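Local coordinates for FAD-binding PCMH-type domain-containing protein (Gibberella zeae, PDB 6YJO) that binds FAD through covalent links and probably acts as an oligosaccharide-oxidising, oxygen-dependent flavoenzyme, at residues 43-48 with 78-83; 52-57 with 70-75; 348-353 with 444-449; 382-387 with 417-422. All blocks are in the same frame, centred on the assembly; numbering follows the deposited sequence.

Contact 1 of 4, residues 43-48 with 78-83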
loop_
_atom_site.group_PDB
_atom_site.type_symbol
_atom_site.label_atom_id
_atom_site.label_comp_id
_atom_site.label_asym_id
_atom_site.label_seq_id
_atom_site.Cartn_x
_atom_site.Cartn_y
_atom_site.Cartn_z
ATOM N N LYS A 43 28.590 -16.579 3.199
ATOM C CA LYS A 43 28.057 -16.900 1.872
ATOM C C LYS A 43 26.631 -16.384 1.694
ATOM O O LYS A 43 25.747 -17.075 1.185
ATOM C CB LYS A 43 28.142 -18.402 1.600
ATOM C CG LYS A 43 29.548 -18.957 1.747
ATOM C CD LYS A 43 29.578 -20.473 1.673
ATOM C CE LYS A 43 30.856 -21.025 2.283
ATOM N NZ LYS A 43 30.967 -20.719 3.736
ATOM N N VAL A 44 26.418 -15.139 2.111
ATOM C CA VAL A 44 25.209 -14.396 1.764
ATOM C C VAL A 44 25.423 -13.825 0.368
ATOM O O VAL A 44 26.345 -13.018 0.176
ATOM C CB VAL A 44 24.914 -13.274 2.772
ATOM C CG1 VAL A 44 23.723 -12.439 2.299
ATOM C CG2 VAL A 44 24.659 -13.844 4.163
ATOM N N PRO A 45 24.631 -14.208 -0.632
ATOM C CA PRO A 45 24.788 -13.595 -1.956
ATOM C C PRO A 45 24.712 -12.079 -1.866
ATOM O O PRO A 45 23.795 -11.519 -1.258
ATOM C CB PRO A 45 23.616 -14.174 -2.757
ATOM C CG PRO A 45 23.255 -15.436 -2.069
ATOM C CD PRO A 45 23.554 -15.215 -0.613
ATOM N N TYR A 46 25.692 -11.408 -2.464
ATOM C CA TYR A 46 25.712 -9.955 -2.494
ATOM C C TYR A 46 25.969 -9.473 -3.922
ATOM O O TYR A 46 26.492 -10.207 -4.761
ATOM C CB TYR A 46 26.767 -9.371 -1.534
ATOM C CG TYR A 46 28.219 -9.621 -1.907
ATOM C CD1 TYR A 46 28.779 -9.061 -3.052
ATOM C CD2 TYR A 46 29.041 -10.381 -1.090
ATOM C CE1 TYR A 46 30.102 -9.280 -3.387
ATOM C CE2 TYR A 46 30.367 -10.596 -1.415
ATOM C CZ TYR A 46 30.894 -10.046 -2.562
ATOM O OH TYR A 46 32.215 -10.266 -2.884
ATOM N N ILE A 47 25.597 -8.227 -4.149
ATOM C CA ILE A 47 25.844 -7.570 -5.463
ATOM C C ILE A 47 27.154 -6.804 -5.334
ATOM O O ILE A 47 27.292 -5.951 -4.453
ATOM C CB ILE A 47 24.688 -6.628 -5.812
ATOM C CG1 ILE A 47 23.370 -7.404 -5.909
ATOM C CG2 ILE A 47 24.995 -5.901 -7.117
ATOM C CD1 ILE A 47 23.408 -8.577 -6.869
ATOM N N PRO A 48 28.138 -7.076 -6.206
ATOM C CA PRO A 48 29.420 -6.363 -6.088
ATOM C C PRO A 48 29.252 -4.874 -6.346
ATOM O O PRO A 48 28.525 -4.454 -7.250
ATOM C CB PRO A 48 30.298 -7.034 -7.154
ATOM C CG PRO A 48 29.337 -7.613 -8.136
ATOM C CD PRO A 48 28.127 -8.010 -7.341
ATOM N N VAL A 78 15.942 -17.991 3.911
ATOM C CA VAL A 78 15.781 -17.299 5.186
ATOM C C VAL A 78 17.124 -17.151 5.883
ATOM O O VAL A 78 17.372 -16.153 6.571
ATOM C CB VAL A 78 14.774 -18.052 6.076
ATOM C CG1 VAL A 78 14.404 -17.205 7.284
ATOM C CG2 VAL A 78 13.534 -18.444 5.275
ATOM N N LYS A 79 18.014 -18.132 5.712
ATOM C CA LYS A 79 19.298 -18.095 6.404
ATOM C C LYS A 79 20.156 -16.938 5.907
ATOM O O LYS A 79 20.798 -16.247 6.706
ATOM C CB LYS A 79 20.020 -19.431 6.228
ATOM C CG LYS A 79 20.870 -19.828 7.420
ATOM C CD LYS A 79 22.345 -19.573 7.175
ATOM C CE LYS A 79 23.163 -19.932 8.404
ATOM N NZ LYS A 79 22.705 -19.176 9.602
ATOM N N HIS A 80 20.174 -16.707 4.591
ATOM C CA HIS A 80 20.871 -15.544 4.052
ATOM C C HIS A 80 20.422 -14.269 4.756
ATOM O O HIS A 80 21.251 -13.459 5.189
ATOM C CB HIS A 80 20.628 -15.436 2.545
ATOM C CG HIS A 80 21.195 -16.572 1.753
ATOM N ND1 HIS A 80 20.548 -17.112 0.662
ATOM C CD2 HIS A 80 22.352 -17.265 1.885
ATOM C CE1 HIS A 80 21.278 -18.092 0.160
ATOM N NE2 HIS A 80 22.377 -18.205 0.884
ATOM N N ILE A 81 19.107 -14.076 4.880
ATOM C CA ILE A 81 18.587 -12.896 5.568
ATOM C C ILE A 81 19.134 -12.829 6.989
ATOM O O ILE A 81 19.646 -11.791 7.428
ATOM C CB ILE A 81 17.048 -12.904 5.556
ATOM C CG1 ILE A 81 16.521 -12.711 4.132
ATOM C CG2 ILE A 81 16.501 -11.799 6.449
ATOM C CD1 ILE A 81 15.352 -13.615 3.777
ATOM N N SER A 82 19.028 -13.932 7.735
ATOM C CA SER A 82 19.527 -13.940 9.105
ATOM C C SER A 82 21.002 -13.560 9.148
ATOM O O SER A 82 21.411 -12.689 9.924
ATOM C CB SER A 82 19.302 -15.312 9.743
ATOM O OG SER A 82 19.764 -15.326 11.083
ATOM N N ASP A 83 21.819 -14.199 8.307
ATOM C CA ASP A 83 23.236 -13.859 8.262
ATOM C C ASP A 83 23.444 -12.424 7.788
ATOM O O ASP A 83 24.308 -11.711 8.308
ATOM C CB ASP A 83 23.984 -14.838 7.356
ATOM C CG ASP A 83 24.153 -16.208 7.991
ATOM O OD1 ASP A 83 23.807 -16.362 9.184
ATOM O OD2 ASP A 83 24.631 -17.130 7.300
#
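Pro45 points its CD at the face of the His80 imidazole, 3.4 Å from the centroid of the His80 ring and only 9° off the normal, a CH-pi contact almost over the ring centre. His80 brings its ring there with CG anti to its carbonyl carbon (chi1 -65°), and its ND1 is hydrogen-bonded to the backbone N of Thr77 and Thr76, which should fix the ring's rotation. Carbonyl O of Lys43 approaches the same ring obliquely, 3.5 Å from His80 CD2. Val44 makes the apolar half of the contact. With CG1 anti to the backbone N (chi1 175°), it directs CG2 onto the helix, 3.4 Å from Asp83 CB and close to the carbonyl of His80. A compact branched residue suits this buried place against the helix backbone. The carboxylate of Asp83 turns to its own helix, where Lys79 NZ meets Asp83 OD1 at 3.1 Å on the syn side, tilted out of the carboxylate plane, a salt bridge one turn apart. Lys43 has a positive phi and is the C-prime residue of a Schellman motif: Val44 N bonds to Leu39 O and Lys43 N to Ala40 O, the classical ending of helix 32-41.

Contact 2 of 4, residues 52-57 with 70-75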
loop_
_atom_site.group_PDB
_atom_site.type_symbol
_atom_site.label_atom_id
_atom_site.label_comp_id
_atom_site.label_asym_id
_atom_site.label_seq_id
_atom_site.Cartn_x
_atom_site.Cartn_y
_atom_site.Cartn_z
ATOM N N ALA A 52 27.837 -3.466 -13.012
ATOM C CA ALA A 52 26.687 -3.205 -13.872
ATOM C C ALA A 52 25.383 -3.507 -13.147
ATOM O O ALA A 52 24.429 -2.723 -13.217
ATOM C CB ALA A 52 26.788 -4.027 -15.156
ATOM N N GLN A 53 25.321 -4.637 -12.438
ATOM C CA GLN A 53 24.110 -4.972 -11.696
ATOM C C GLN A 53 23.865 -3.989 -10.558
ATOM O O GLN A 53 22.708 -3.687 -10.240
ATOM C CB GLN A 53 24.204 -6.399 -11.155
ATOM C CG GLN A 53 22.937 -6.896 -10.474
ATOM C CD GLN A 53 21.716 -6.784 -11.365
ATOM O OE1 GLN A 53 21.805 -6.936 -12.583
ATOM N NE2 GLN A 53 20.567 -6.506 -10.760
ATOM N N TRP A 54 24.935 -3.483 -9.938
ATOM C CA TRP A 54 24.775 -2.495 -8.875
ATOM C C TRP A 54 24.079 -1.237 -9.381
ATOM O O TRP A 54 23.302 -0.620 -8.644
ATOM C CB TRP A 54 26.139 -2.140 -8.278
ATOM C CG TRP A 54 26.077 -1.051 -7.238
ATOM C CD1 TRP A 54 26.047 0.298 -7.460
ATOM C CD2 TRP A 54 26.038 -1.222 -5.815
ATOM N NE1 TRP A 54 25.989 0.974 -6.265
ATOM C CE2 TRP A 54 25.982 0.064 -5.240
ATOM C CE3 TRP A 54 26.045 -2.338 -4.971
ATOM C CZ2 TRP A 54 25.934 0.264 -3.859
ATOM C CZ3 TRP A 54 25.997 -2.136 -3.603
ATOM C CH2 TRP A 54 25.942 -0.847 -3.062
ATOM N N VAL A 55 24.335 -0.843 -10.630
ATOM C CA VAL A 55 23.708 0.361 -11.164
ATOM C C VAL A 55 22.249 0.091 -11.518
ATOM O O VAL A 55 21.422 1.008 -11.493
ATOM C CB VAL A 55 24.503 0.888 -12.377
ATOM C CG1 VAL A 55 23.914 0.382 -13.694
ATOM C CG2 VAL A 55 24.556 2.405 -12.349
ATOM N N LYS A 56 21.915 -1.161 -11.846
ATOM C CA LYS A 56 20.551 -1.539 -12.186
ATOM C C LYS A 56 19.702 -1.805 -10.949
ATOM O O LYS A 56 18.478 -1.660 -11.014
ATOM C CB LYS A 56 20.587 -2.780 -13.086
ATOM C CG LYS A 56 19.337 -3.025 -13.923
ATOM C CD LYS A 56 19.505 -4.254 -14.808
ATOM C CE LYS A 56 20.384 -3.986 -16.022
ATOM N NZ LYS A 56 19.701 -3.180 -17.065
ATOM N N GLU A 57 20.329 -2.173 -9.828
ATOM C CA GLU A 57 19.624 -2.451 -8.584
ATOM C C GLU A 57 19.430 -1.203 -7.736
ATOM O O GLU A 57 18.458 -1.125 -6.976
ATOM C CB GLU A 57 20.392 -3.498 -7.769
ATOM C CG GLU A 57 19.546 -4.212 -6.733
ATOM C CD GLU A 57 18.494 -5.103 -7.361
ATOM O OE1 GLU A 57 18.870 -6.135 -7.955
ATOM O OE2 GLU A 57 17.296 -4.763 -7.275
ATOM N N ALA A 70 25.214 0.951 1.377
ATOM C CA ALA A 70 26.570 0.517 1.693
ATOM C C ALA A 70 26.845 -0.850 1.080
ATOM O O ALA A 70 27.925 -1.078 0.527
ATOM C CB ALA A 70 26.766 0.491 3.210
ATOM N N ALA A 71 25.870 -1.756 1.157
ATOM C CA ALA A 71 25.878 -2.987 0.380
ATOM C C ALA A 71 24.441 -3.387 0.076
ATOM O O ALA A 71 23.498 -2.951 0.743
ATOM C CB ALA A 71 26.602 -4.127 1.107
ATOM N N ILE A 72 24.287 -4.204 -0.962
ATOM C CA ILE A 72 23.026 -4.855 -1.300
ATOM C C ILE A 72 23.226 -6.354 -1.139
ATOM O O ILE A 72 24.136 -6.934 -1.744
ATOM C CB ILE A 72 22.569 -4.533 -2.732
ATOM C CG1 ILE A 72 22.293 -3.041 -2.918
ATOM C CG2 ILE A 72 21.324 -5.341 -3.065
ATOM C CD1 ILE A 72 22.208 -2.640 -4.377
ATOM N N ALA A 73 22.385 -6.981 -0.320
ATOM C CA ALA A 73 22.289 -8.432 -0.280
ATOM C C ALA A 73 21.161 -8.888 -1.196
ATOM O O ALA A 73 20.179 -8.171 -1.406
ATOM C CB ALA A 73 22.044 -8.933 1.145
ATOM N N LEU A 74 21.326 -10.079 -1.763
ATOM C CA LEU A 74 20.334 -10.693 -2.643
ATOM C C LEU A 74 20.100 -12.121 -2.165
ATOM O O LEU A 74 20.524 -13.088 -2.810
ATOM C CB LEU A 74 20.799 -10.650 -4.099
ATOM C CG LEU A 74 19.827 -11.216 -5.138
ATOM C CD1 LEU A 74 18.470 -10.527 -5.052
ATOM C CD2 LEU A 74 20.399 -11.087 -6.541
ATOM N N PRO A 75 19.436 -12.286 -1.023
ATOM C CA PRO A 75 19.222 -13.629 -0.478
ATOM C C PRO A 75 18.239 -14.431 -1.315
ATOM O O PRO A 75 17.436 -13.891 -2.077
ATOM C CB PRO A 75 18.653 -13.349 0.917
ATOM C CG PRO A 75 17.954 -12.041 0.763
ATOM C CD PRO A 75 18.837 -11.249 -0.164
#
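The indole of Trp54 and the side chain of Ile72 form the heart of this buried contact. Ile72 CD1 lies over one face of the Trp54 six-membered ring, 4.1 Å from its centroid, 21° off the normal and displaced toward the rim. Nearer the root, Ile72 CG1 approaches Trp54 CZ3 at 3.9 Å, while the far end of the indole reaches the strand backbone: Ala71 CA stands at the ring edge, 4.1 Å from Trp54 CH2. A beta-branched residue suits the extended chain here, and its nearly straight chi2 (165°) carries CD1 out to the helix. There the methyl is wedged between the indole and the aliphatic part of Glu57, whose CG is 3.9 Å from Ile72 CD1.

Glu57 thus uses its carbons for packing and bends at chi2 to lead its acid elsewhere. Arg337 forms a salt bridge with Glu57 OE1 and probably stabilises the charge of this buried acid; Gln53 NE2, one turn earlier, adds a long, bent bond to Glu57 OE1 at 3.3 Å, from above the carboxylate plane. Farther out, Ser51 OG bonds the N of Trp54, and Ile72 also pairs through its backbone with Ile47. Helix 52-57 crosses strand 71-73 nearly perpendicularly (86°), covering an outer strand of the small parallel sheet in the PCMH-type FAD-binding fold.

Contact 3 of 4, residues 348-353 with 444-449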
loop_
_atom_site.group_PDB
_atom_site.type_symbol
_atom_site.label_atom_id
_atom_site.label_comp_id
_atom_site.label_asym_id
_atom_site.label_seq_id
_atom_site.Cartn_x
_atom_site.Cartn_y
_atom_site.Cartn_z
ATOM N N THR A 348 0.481 11.842 -1.873
ATOM C CA THR A 348 0.043 11.910 -0.487
ATOM C C THR A 348 -1.360 11.325 -0.416
ATOM O O THR A 348 -1.982 11.033 -1.440
ATOM C CB THR A 348 0.083 13.346 0.049
ATOM O OG1 THR A 348 -0.283 13.354 1.436
ATOM C CG2 THR A 348 -0.863 14.252 -0.736
ATOM N N SER A 349 -1.857 11.153 0.808
ATOM C CA SER A 349 -3.101 10.434 1.036
ATOM C C SER A 349 -3.910 11.113 2.132
ATOM O O SER A 349 -3.451 12.041 2.803
ATOM C CB SER A 349 -2.839 8.972 1.426
ATOM O OG SER A 349 -2.037 8.903 2.592
ATOM N N LEU A 350 -5.140 10.628 2.298
ATOM C CA LEU A 350 -5.978 10.968 3.437
ATOM C C LEU A 350 -6.848 9.764 3.763
ATOM O O LEU A 350 -7.211 8.986 2.877
ATOM C CB LEU A 350 -6.863 12.193 3.172
ATOM C CG LEU A 350 -6.196 13.567 3.221
ATOM C CD1 LEU A 350 -7.204 14.640 2.829
ATOM C CD2 LEU A 350 -5.628 13.846 4.608
ATOM N N MET A 351 -7.165 9.610 5.045
ATOM C CA MET A 351 -8.056 8.563 5.545
ATOM C C MET A 351 -9.149 9.265 6.348
ATOM O O MET A 351 -9.131 9.276 7.580
ATOM C CB MET A 351 -7.282 7.530 6.391
ATOM C CG MET A 351 -6.242 6.741 5.610
ATOM S SD MET A 351 -6.578 4.966 5.568
ATOM C CE MET A 351 -8.154 4.939 4.721
ATOM N N THR A 352 -10.107 9.851 5.637
ATOM C CA THR A 352 -11.116 10.710 6.242
ATOM C C THR A 352 -12.364 9.926 6.624
ATOM O O THR A 352 -12.619 8.821 6.140
ATOM C CB THR A 352 -11.527 11.842 5.293
ATOM O OG1 THR A 352 -12.199 11.295 4.151
ATOM C CG2 THR A 352 -10.324 12.635 4.836
ATOM N N LYS A 353 -13.142 10.527 7.518
ATOM C CA LYS A 353 -14.548 10.208 7.675
ATOM C C LYS A 353 -15.367 11.001 6.659
ATOM O O LYS A 353 -14.838 11.808 5.891
ATOM C CB LYS A 353 -15.002 10.522 9.100
ATOM C CG LYS A 353 -14.289 9.707 10.166
ATOM C CD LYS A 353 -14.575 10.235 11.565
ATOM C CE LYS A 353 -14.018 9.311 12.638
ATOM N NZ LYS A 353 -14.840 8.082 12.816
ATOM N N SER A 444 -7.169 21.557 2.014
ATOM C CA SER A 444 -8.525 22.026 1.742
ATOM C C SER A 444 -9.574 21.072 2.300
ATOM O O SER A 444 -10.700 21.487 2.591
ATOM C CB SER A 444 -8.725 22.197 0.235
ATOM O OG SER A 444 -8.844 20.940 -0.407
ATOM N N VAL A 445 -9.223 19.795 2.453
ATOM C CA VAL A 445 -10.149 18.804 2.990
ATOM C C VAL A 445 -10.175 18.854 4.513
ATOM O O VAL A 445 -11.246 18.795 5.126
ATOM C CB VAL A 445 -9.763 17.402 2.482
ATOM C CG1 VAL A 445 -10.492 16.331 3.277
ATOM C CG2 VAL A 445 -10.046 17.269 0.993
ATOM N N THR A 446 -9.006 18.977 5.144
ATOM C CA THR A 446 -8.871 18.719 6.571
ATOM C C THR A 446 -8.990 19.966 7.437
ATOM O O THR A 446 -9.134 19.836 8.659
ATOM C CB THR A 446 -7.520 18.052 6.846
ATOM O OG1 THR A 446 -6.463 18.894 6.365
ATOM C CG2 THR A 446 -7.444 16.699 6.153
ATOM N N LYS A 447 -8.926 21.161 6.844
ATOM C CA LYS A 447 -8.920 22.402 7.620
ATOM C C LYS A 447 -9.988 22.427 8.709
ATOM O O LYS A 447 -9.691 22.700 9.876
ATOM C CB LYS A 447 -9.095 23.599 6.678
ATOM C CG LYS A 447 -7.782 24.133 6.116
ATOM C CD LYS A 447 -7.985 25.303 5.159
ATOM C CE LYS A 447 -8.523 26.538 5.867
ATOM N NZ LYS A 447 -8.310 27.782 5.074
ATOM N N THR A 448 -11.241 22.146 8.346
ATOM C CA THR A 448 -12.351 22.219 9.290
ATOM C C THR A 448 -12.512 20.955 10.129
ATOM O O THR A 448 -13.311 20.950 11.072
ATOM C CB THR A 448 -13.650 22.501 8.526
ATOM O OG1 THR A 448 -13.515 23.730 7.801
ATOM C CG2 THR A 448 -14.840 22.608 9.478
ATOM N N MET A 449 -11.758 19.901 9.831
ATOM C CA MET A 449 -11.945 18.609 10.478
ATOM C C MET A 449 -11.229 18.575 11.825
ATOM O O MET A 449 -10.114 19.087 11.963
ATOM C CB MET A 449 -11.412 17.502 9.568
ATOM C CG MET A 449 -12.361 16.335 9.341
ATOM S SD MET A 449 -11.687 15.159 8.150
ATOM C CE MET A 449 -11.889 16.073 6.623
#
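Leu350 presses both its methyls on Val445 and Thr446 of helix 431-446. Its CD1 lies 3.7 Å from Val445 CG1, the two side chains sliding past each other in opposite directions, and its CD2 meets the CG2 of Thr446, also at 3.7 Å. Thr446 offers that methyl because its CG2 is anti to its carbonyl carbon, while its OG1 (chi1 58°) turns back to a weak bond with Asp443 O in the preceding turn of the helix. Branched side chains on both partners fill this buried corner. The arrangement is a helix laid on an antiparallel sheet at its outermost strand 346-352, whose inner neighbour, 417-423, supplies Trp419 and Phe421 beside Leu350.

Toward Thr352 the packing slackens. Its CG2 is 4.0 Å from Val445 CG1 and 4.2 Å from Met449 CE, crossing each at about a right angle. The hydroxyl faces elsewhere: Thr352 OG1 accepts from Trp419 NE1 and makes a weak bond to Lys353 O. Met449 is partly exposed, and its chain, bent at chi3, brings CE to Thr352 CG2. It is the last residue of a type I turn, closed by Met449 N bonding to Thr446 O at 2.9 Å, in which Lys447 and Thr448 face solvent, as suits their polar ends.

Contact 4 of 4, residues 382-387 with 417-422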
loop_
_atom_site.group_PDB
_atom_site.type_symbol
_atom_site.label_atom_id
_atom_site.label_comp_id
_atom_site.label_asym_id
_atom_site.label_seq_id
_atom_site.Cartn_x
_atom_site.Cartn_y
_atom_site.Cartn_z
ATOM N N ILE A 382 -6.354 12.464 -8.624
ATOM C CA ILE A 382 -6.825 12.126 -7.285
ATOM C C ILE A 382 -7.675 10.863 -7.352
ATOM O O ILE A 382 -8.518 10.717 -8.242
ATOM C CB ILE A 382 -7.623 13.292 -6.666
ATOM C CG1 ILE A 382 -6.714 14.514 -6.496
ATOM C CG2 ILE A 382 -8.243 12.872 -5.331
ATOM C CD1 ILE A 382 -7.426 15.769 -6.021
ATOM N N LEU A 383 -7.458 9.954 -6.401
ATOM C CA LEU A 383 -8.214 8.710 -6.294
ATOM C C LEU A 383 -8.862 8.653 -4.918
ATOM O O LEU A 383 -8.162 8.681 -3.899
ATOM C CB LEU A 383 -7.311 7.492 -6.511
ATOM C CG LEU A 383 -6.619 7.379 -7.870
ATOM C CD1 LEU A 383 -5.827 6.087 -7.966
ATOM C CD2 LEU A 383 -7.630 7.473 -8.993
ATOM N N ILE A 384 -10.191 8.578 -4.891
ATOM C CA ILE A 384 -10.962 8.511 -3.654
ATOM C C ILE A 384 -11.665 7.160 -3.641
ATOM O O ILE A 384 -12.703 6.983 -4.289
ATOM C CB ILE A 384 -11.971 9.657 -3.529
ATOM C CG1 ILE A 384 -11.372 10.955 -4.070
ATOM C CG2 ILE A 384 -12.387 9.836 -2.079
ATOM C CD1 ILE A 384 -12.257 12.165 -3.852
ATOM N N ASP A 385 -11.109 6.202 -2.906
ATOM C CA ASP A 385 -11.736 4.898 -2.765
ATOM C C ASP A 385 -12.840 4.954 -1.720
ATOM O O ASP A 385 -12.726 5.658 -0.713
ATOM C CB ASP A 385 -10.701 3.849 -2.360
ATOM C CG ASP A 385 -9.691 3.569 -3.452
ATOM O OD1 ASP A 385 -10.054 2.899 -4.442
ATOM O OD2 ASP A 385 -8.533 4.018 -3.320
ATOM N N LEU A 386 -13.916 4.213 -1.966
ATOM C CA LEU A 386 -14.903 3.950 -0.926
ATOM C C LEU A 386 -14.348 2.833 -0.048
ATOM O O LEU A 386 -14.266 1.676 -0.474
ATOM C CB LEU A 386 -16.253 3.594 -1.540
ATOM C CG LEU A 386 -16.824 4.652 -2.496
ATOM C CD1 LEU A 386 -18.298 4.388 -2.781
ATOM C CD2 LEU A 386 -16.623 6.070 -1.954
ATOM N N PHE A 387 -13.961 3.186 1.177
ATOM C CA PHE A 387 -13.061 2.388 2.000
ATOM C C PHE A 387 -13.767 1.632 3.119
ATOM O O PHE A 387 -13.527 0.434 3.298
ATOM C CB PHE A 387 -11.994 3.310 2.599
ATOM C CG PHE A 387 -10.968 2.603 3.432
ATOM C CD1 PHE A 387 -9.851 2.037 2.844
ATOM C CD2 PHE A 387 -11.108 2.526 4.806
ATOM C CE1 PHE A 387 -8.897 1.398 3.611
ATOM C CE2 PHE A 387 -10.158 1.888 5.575
ATOM C CZ PHE A 387 -9.052 1.323 4.975
ATOM N N LEU A 417 -13.269 7.076 3.755
ATOM C CA LEU A 417 -12.737 7.419 2.445
ATOM C C LEU A 417 -11.219 7.333 2.447
ATOM O O LEU A 417 -10.565 7.797 3.385
ATOM C CB LEU A 417 -13.175 8.824 2.036
ATOM C CG LEU A 417 -14.685 9.065 1.992
ATOM C CD1 LEU A 417 -14.982 10.533 1.704
ATOM C CD2 LEU A 417 -15.354 8.153 0.962
ATOM N N LEU A 418 -10.663 6.746 1.387
ATOM C CA LEU A 418 -9.219 6.629 1.199
ATOM C C LEU A 418 -8.826 7.519 0.028
ATOM O O LEU A 418 -8.979 7.135 -1.135
ATOM C CB LEU A 418 -8.807 5.179 0.958
ATOM C CG LEU A 418 -7.371 4.983 0.465
ATOM C CD1 LEU A 418 -6.376 5.546 1.476
ATOM C CD2 LEU A 418 -7.077 3.515 0.172
ATOM N N TRP A 419 -8.317 8.706 0.342
ATOM C CA TRP A 419 -7.863 9.633 -0.682
ATOM C C TRP A 419 -6.418 9.345 -1.060
ATOM O O TRP A 419 -5.595 9.008 -0.206
ATOM C CB TRP A 419 -7.971 11.077 -0.193
ATOM C CG TRP A 419 -9.325 11.497 0.291
ATOM C CD1 TRP A 419 -10.029 10.967 1.335
ATOM C CD2 TRP A 419 -10.123 12.568 -0.226
ATOM N NE1 TRP A 419 -11.223 11.629 1.485
ATOM C CE2 TRP A 419 -11.306 12.618 0.541
ATOM C CE3 TRP A 419 -9.958 13.485 -1.269
ATOM C CZ2 TRP A 419 -12.316 13.548 0.297
ATOM C CZ3 TRP A 419 -10.959 14.409 -1.507
ATOM C CH2 TRP A 419 -12.122 14.433 -0.728
ATOM N N GLN A 420 -6.110 9.484 -2.345
ATOM C CA GLN A 420 -4.730 9.534 -2.800
ATOM C C GLN A 420 -4.566 10.729 -3.724
ATOM O O GLN A 420 -5.365 10.923 -4.646
ATOM C CB GLN A 420 -4.307 8.250 -3.520
ATOM C CG GLN A 420 -2.807 8.186 -3.753
ATOM C CD GLN A 420 -2.375 6.995 -4.583
ATOM O OE1 GLN A 420 -1.183 6.700 -4.685
ATOM N NE2 GLN A 420 -3.337 6.311 -5.188
ATOM N N PHE A 421 -3.545 11.537 -3.459
ATOM C CA PHE A 421 -3.192 12.673 -4.300
ATOM C C PHE A 421 -1.849 12.365 -4.941
ATOM O O PHE A 421 -0.876 12.086 -4.234
ATOM C CB PHE A 421 -3.107 13.966 -3.486
ATOM C CG PHE A 421 -4.269 14.184 -2.552
ATOM C CD1 PHE A 421 -4.364 13.482 -1.360
ATOM C CD2 PHE A 421 -5.247 15.118 -2.847
ATOM C CE1 PHE A 421 -5.423 13.691 -0.494
ATOM C CE2 PHE A 421 -6.307 15.334 -1.984
ATOM C CZ PHE A 421 -6.393 14.619 -0.806
ATOM N N SER A 422 -1.793 12.404 -6.269
ATOM C CA SER A 422 -0.558 12.150 -6.993
ATOM C C SER A 422 -0.247 13.300 -7.943
ATOM O O SER A 422 -1.128 14.058 -8.359
ATOM C CB SER A 422 -0.624 10.831 -7.774
ATOM O OG SER A 422 -0.629 9.722 -6.891
#
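Leu383 and Gln420 form a hydrogen-bonded antiparallel pair, with Leu383 N to Gln420 O at 2.9 Å and Gln420 N to Leu383 O at 2.7 Å. Asp385 and Leu418 make the second, through Asp385 N to Leu418 O at 2.9 Å and Leu418 N to Asp385 O at 3.1 Å, the latter the straightest of the four (174°). Between the rungs, CA-H...O contacts help knit the strands.

Apolar contacts gather on the face bearing Ile384 and Trp419. Ile384 CG1, anti to the carbonyl carbon, carries CD1 through an extended chi2 over the six-membered ring of Trp419, 3.8 Å from its centroid, a CH-pi contact, while CG2 lies over the same indole. Ile382 CD1 comes obliquely to Phe421 CD2 at 3.9 Å, and Leu386 packs with Leu417. Bulky apolar residues, isoleucine and aromatics among them, suit this buried face; Trp419 NE1 bonds to Thr352 OG1.

The other face mixes polar Asp385 and Gln420 with Leu383 and Leu418. Asp385 OD1 bonds to Gln276 NE2; Gln420 gives OE1 to Tyr104 OH while its NE2 flanks Leu383 CD1. Phe387 crosses Leu418 obliquely, CD1 to Leu418 CB at 3.8 Å.

The side chain of Leu418 is about 5 Å from the bound FAD, and the ring of Phe387 meets that of FAD-binding Tyr176, planes at about 25°. Within the seven-stranded sheet, strand 273-280 flanks 380-386, strand 346-352 flanks 417-423, and helix 252-268 covers Ile384, Leu386 and Leu417.

From the N terminus, residues 43-48 leave helix 32-41 and contact 1 closes their loop on helix 78-90. Contact 2, joining 52-57 with 70-75, is nested inside that loop, and the two touch: segment 43-48 pairs by backbone with Ile72 and Leu74, while His80 packs on Pro75. Together they tie the N-terminal helices to the edge of the small parallel sheet of the FAD-binding part. Much later, contact 3 spans 348 to 449 and encloses contact 4. Strand 417-423, one side of contact 4, neighbours strand 346-352 of contact 3 and so links that outermost strand to the sheet interior. The two pairs follow in series on opposite sides of the chain's centre, with contacts 2 and 4 about 34 Å apart between centres.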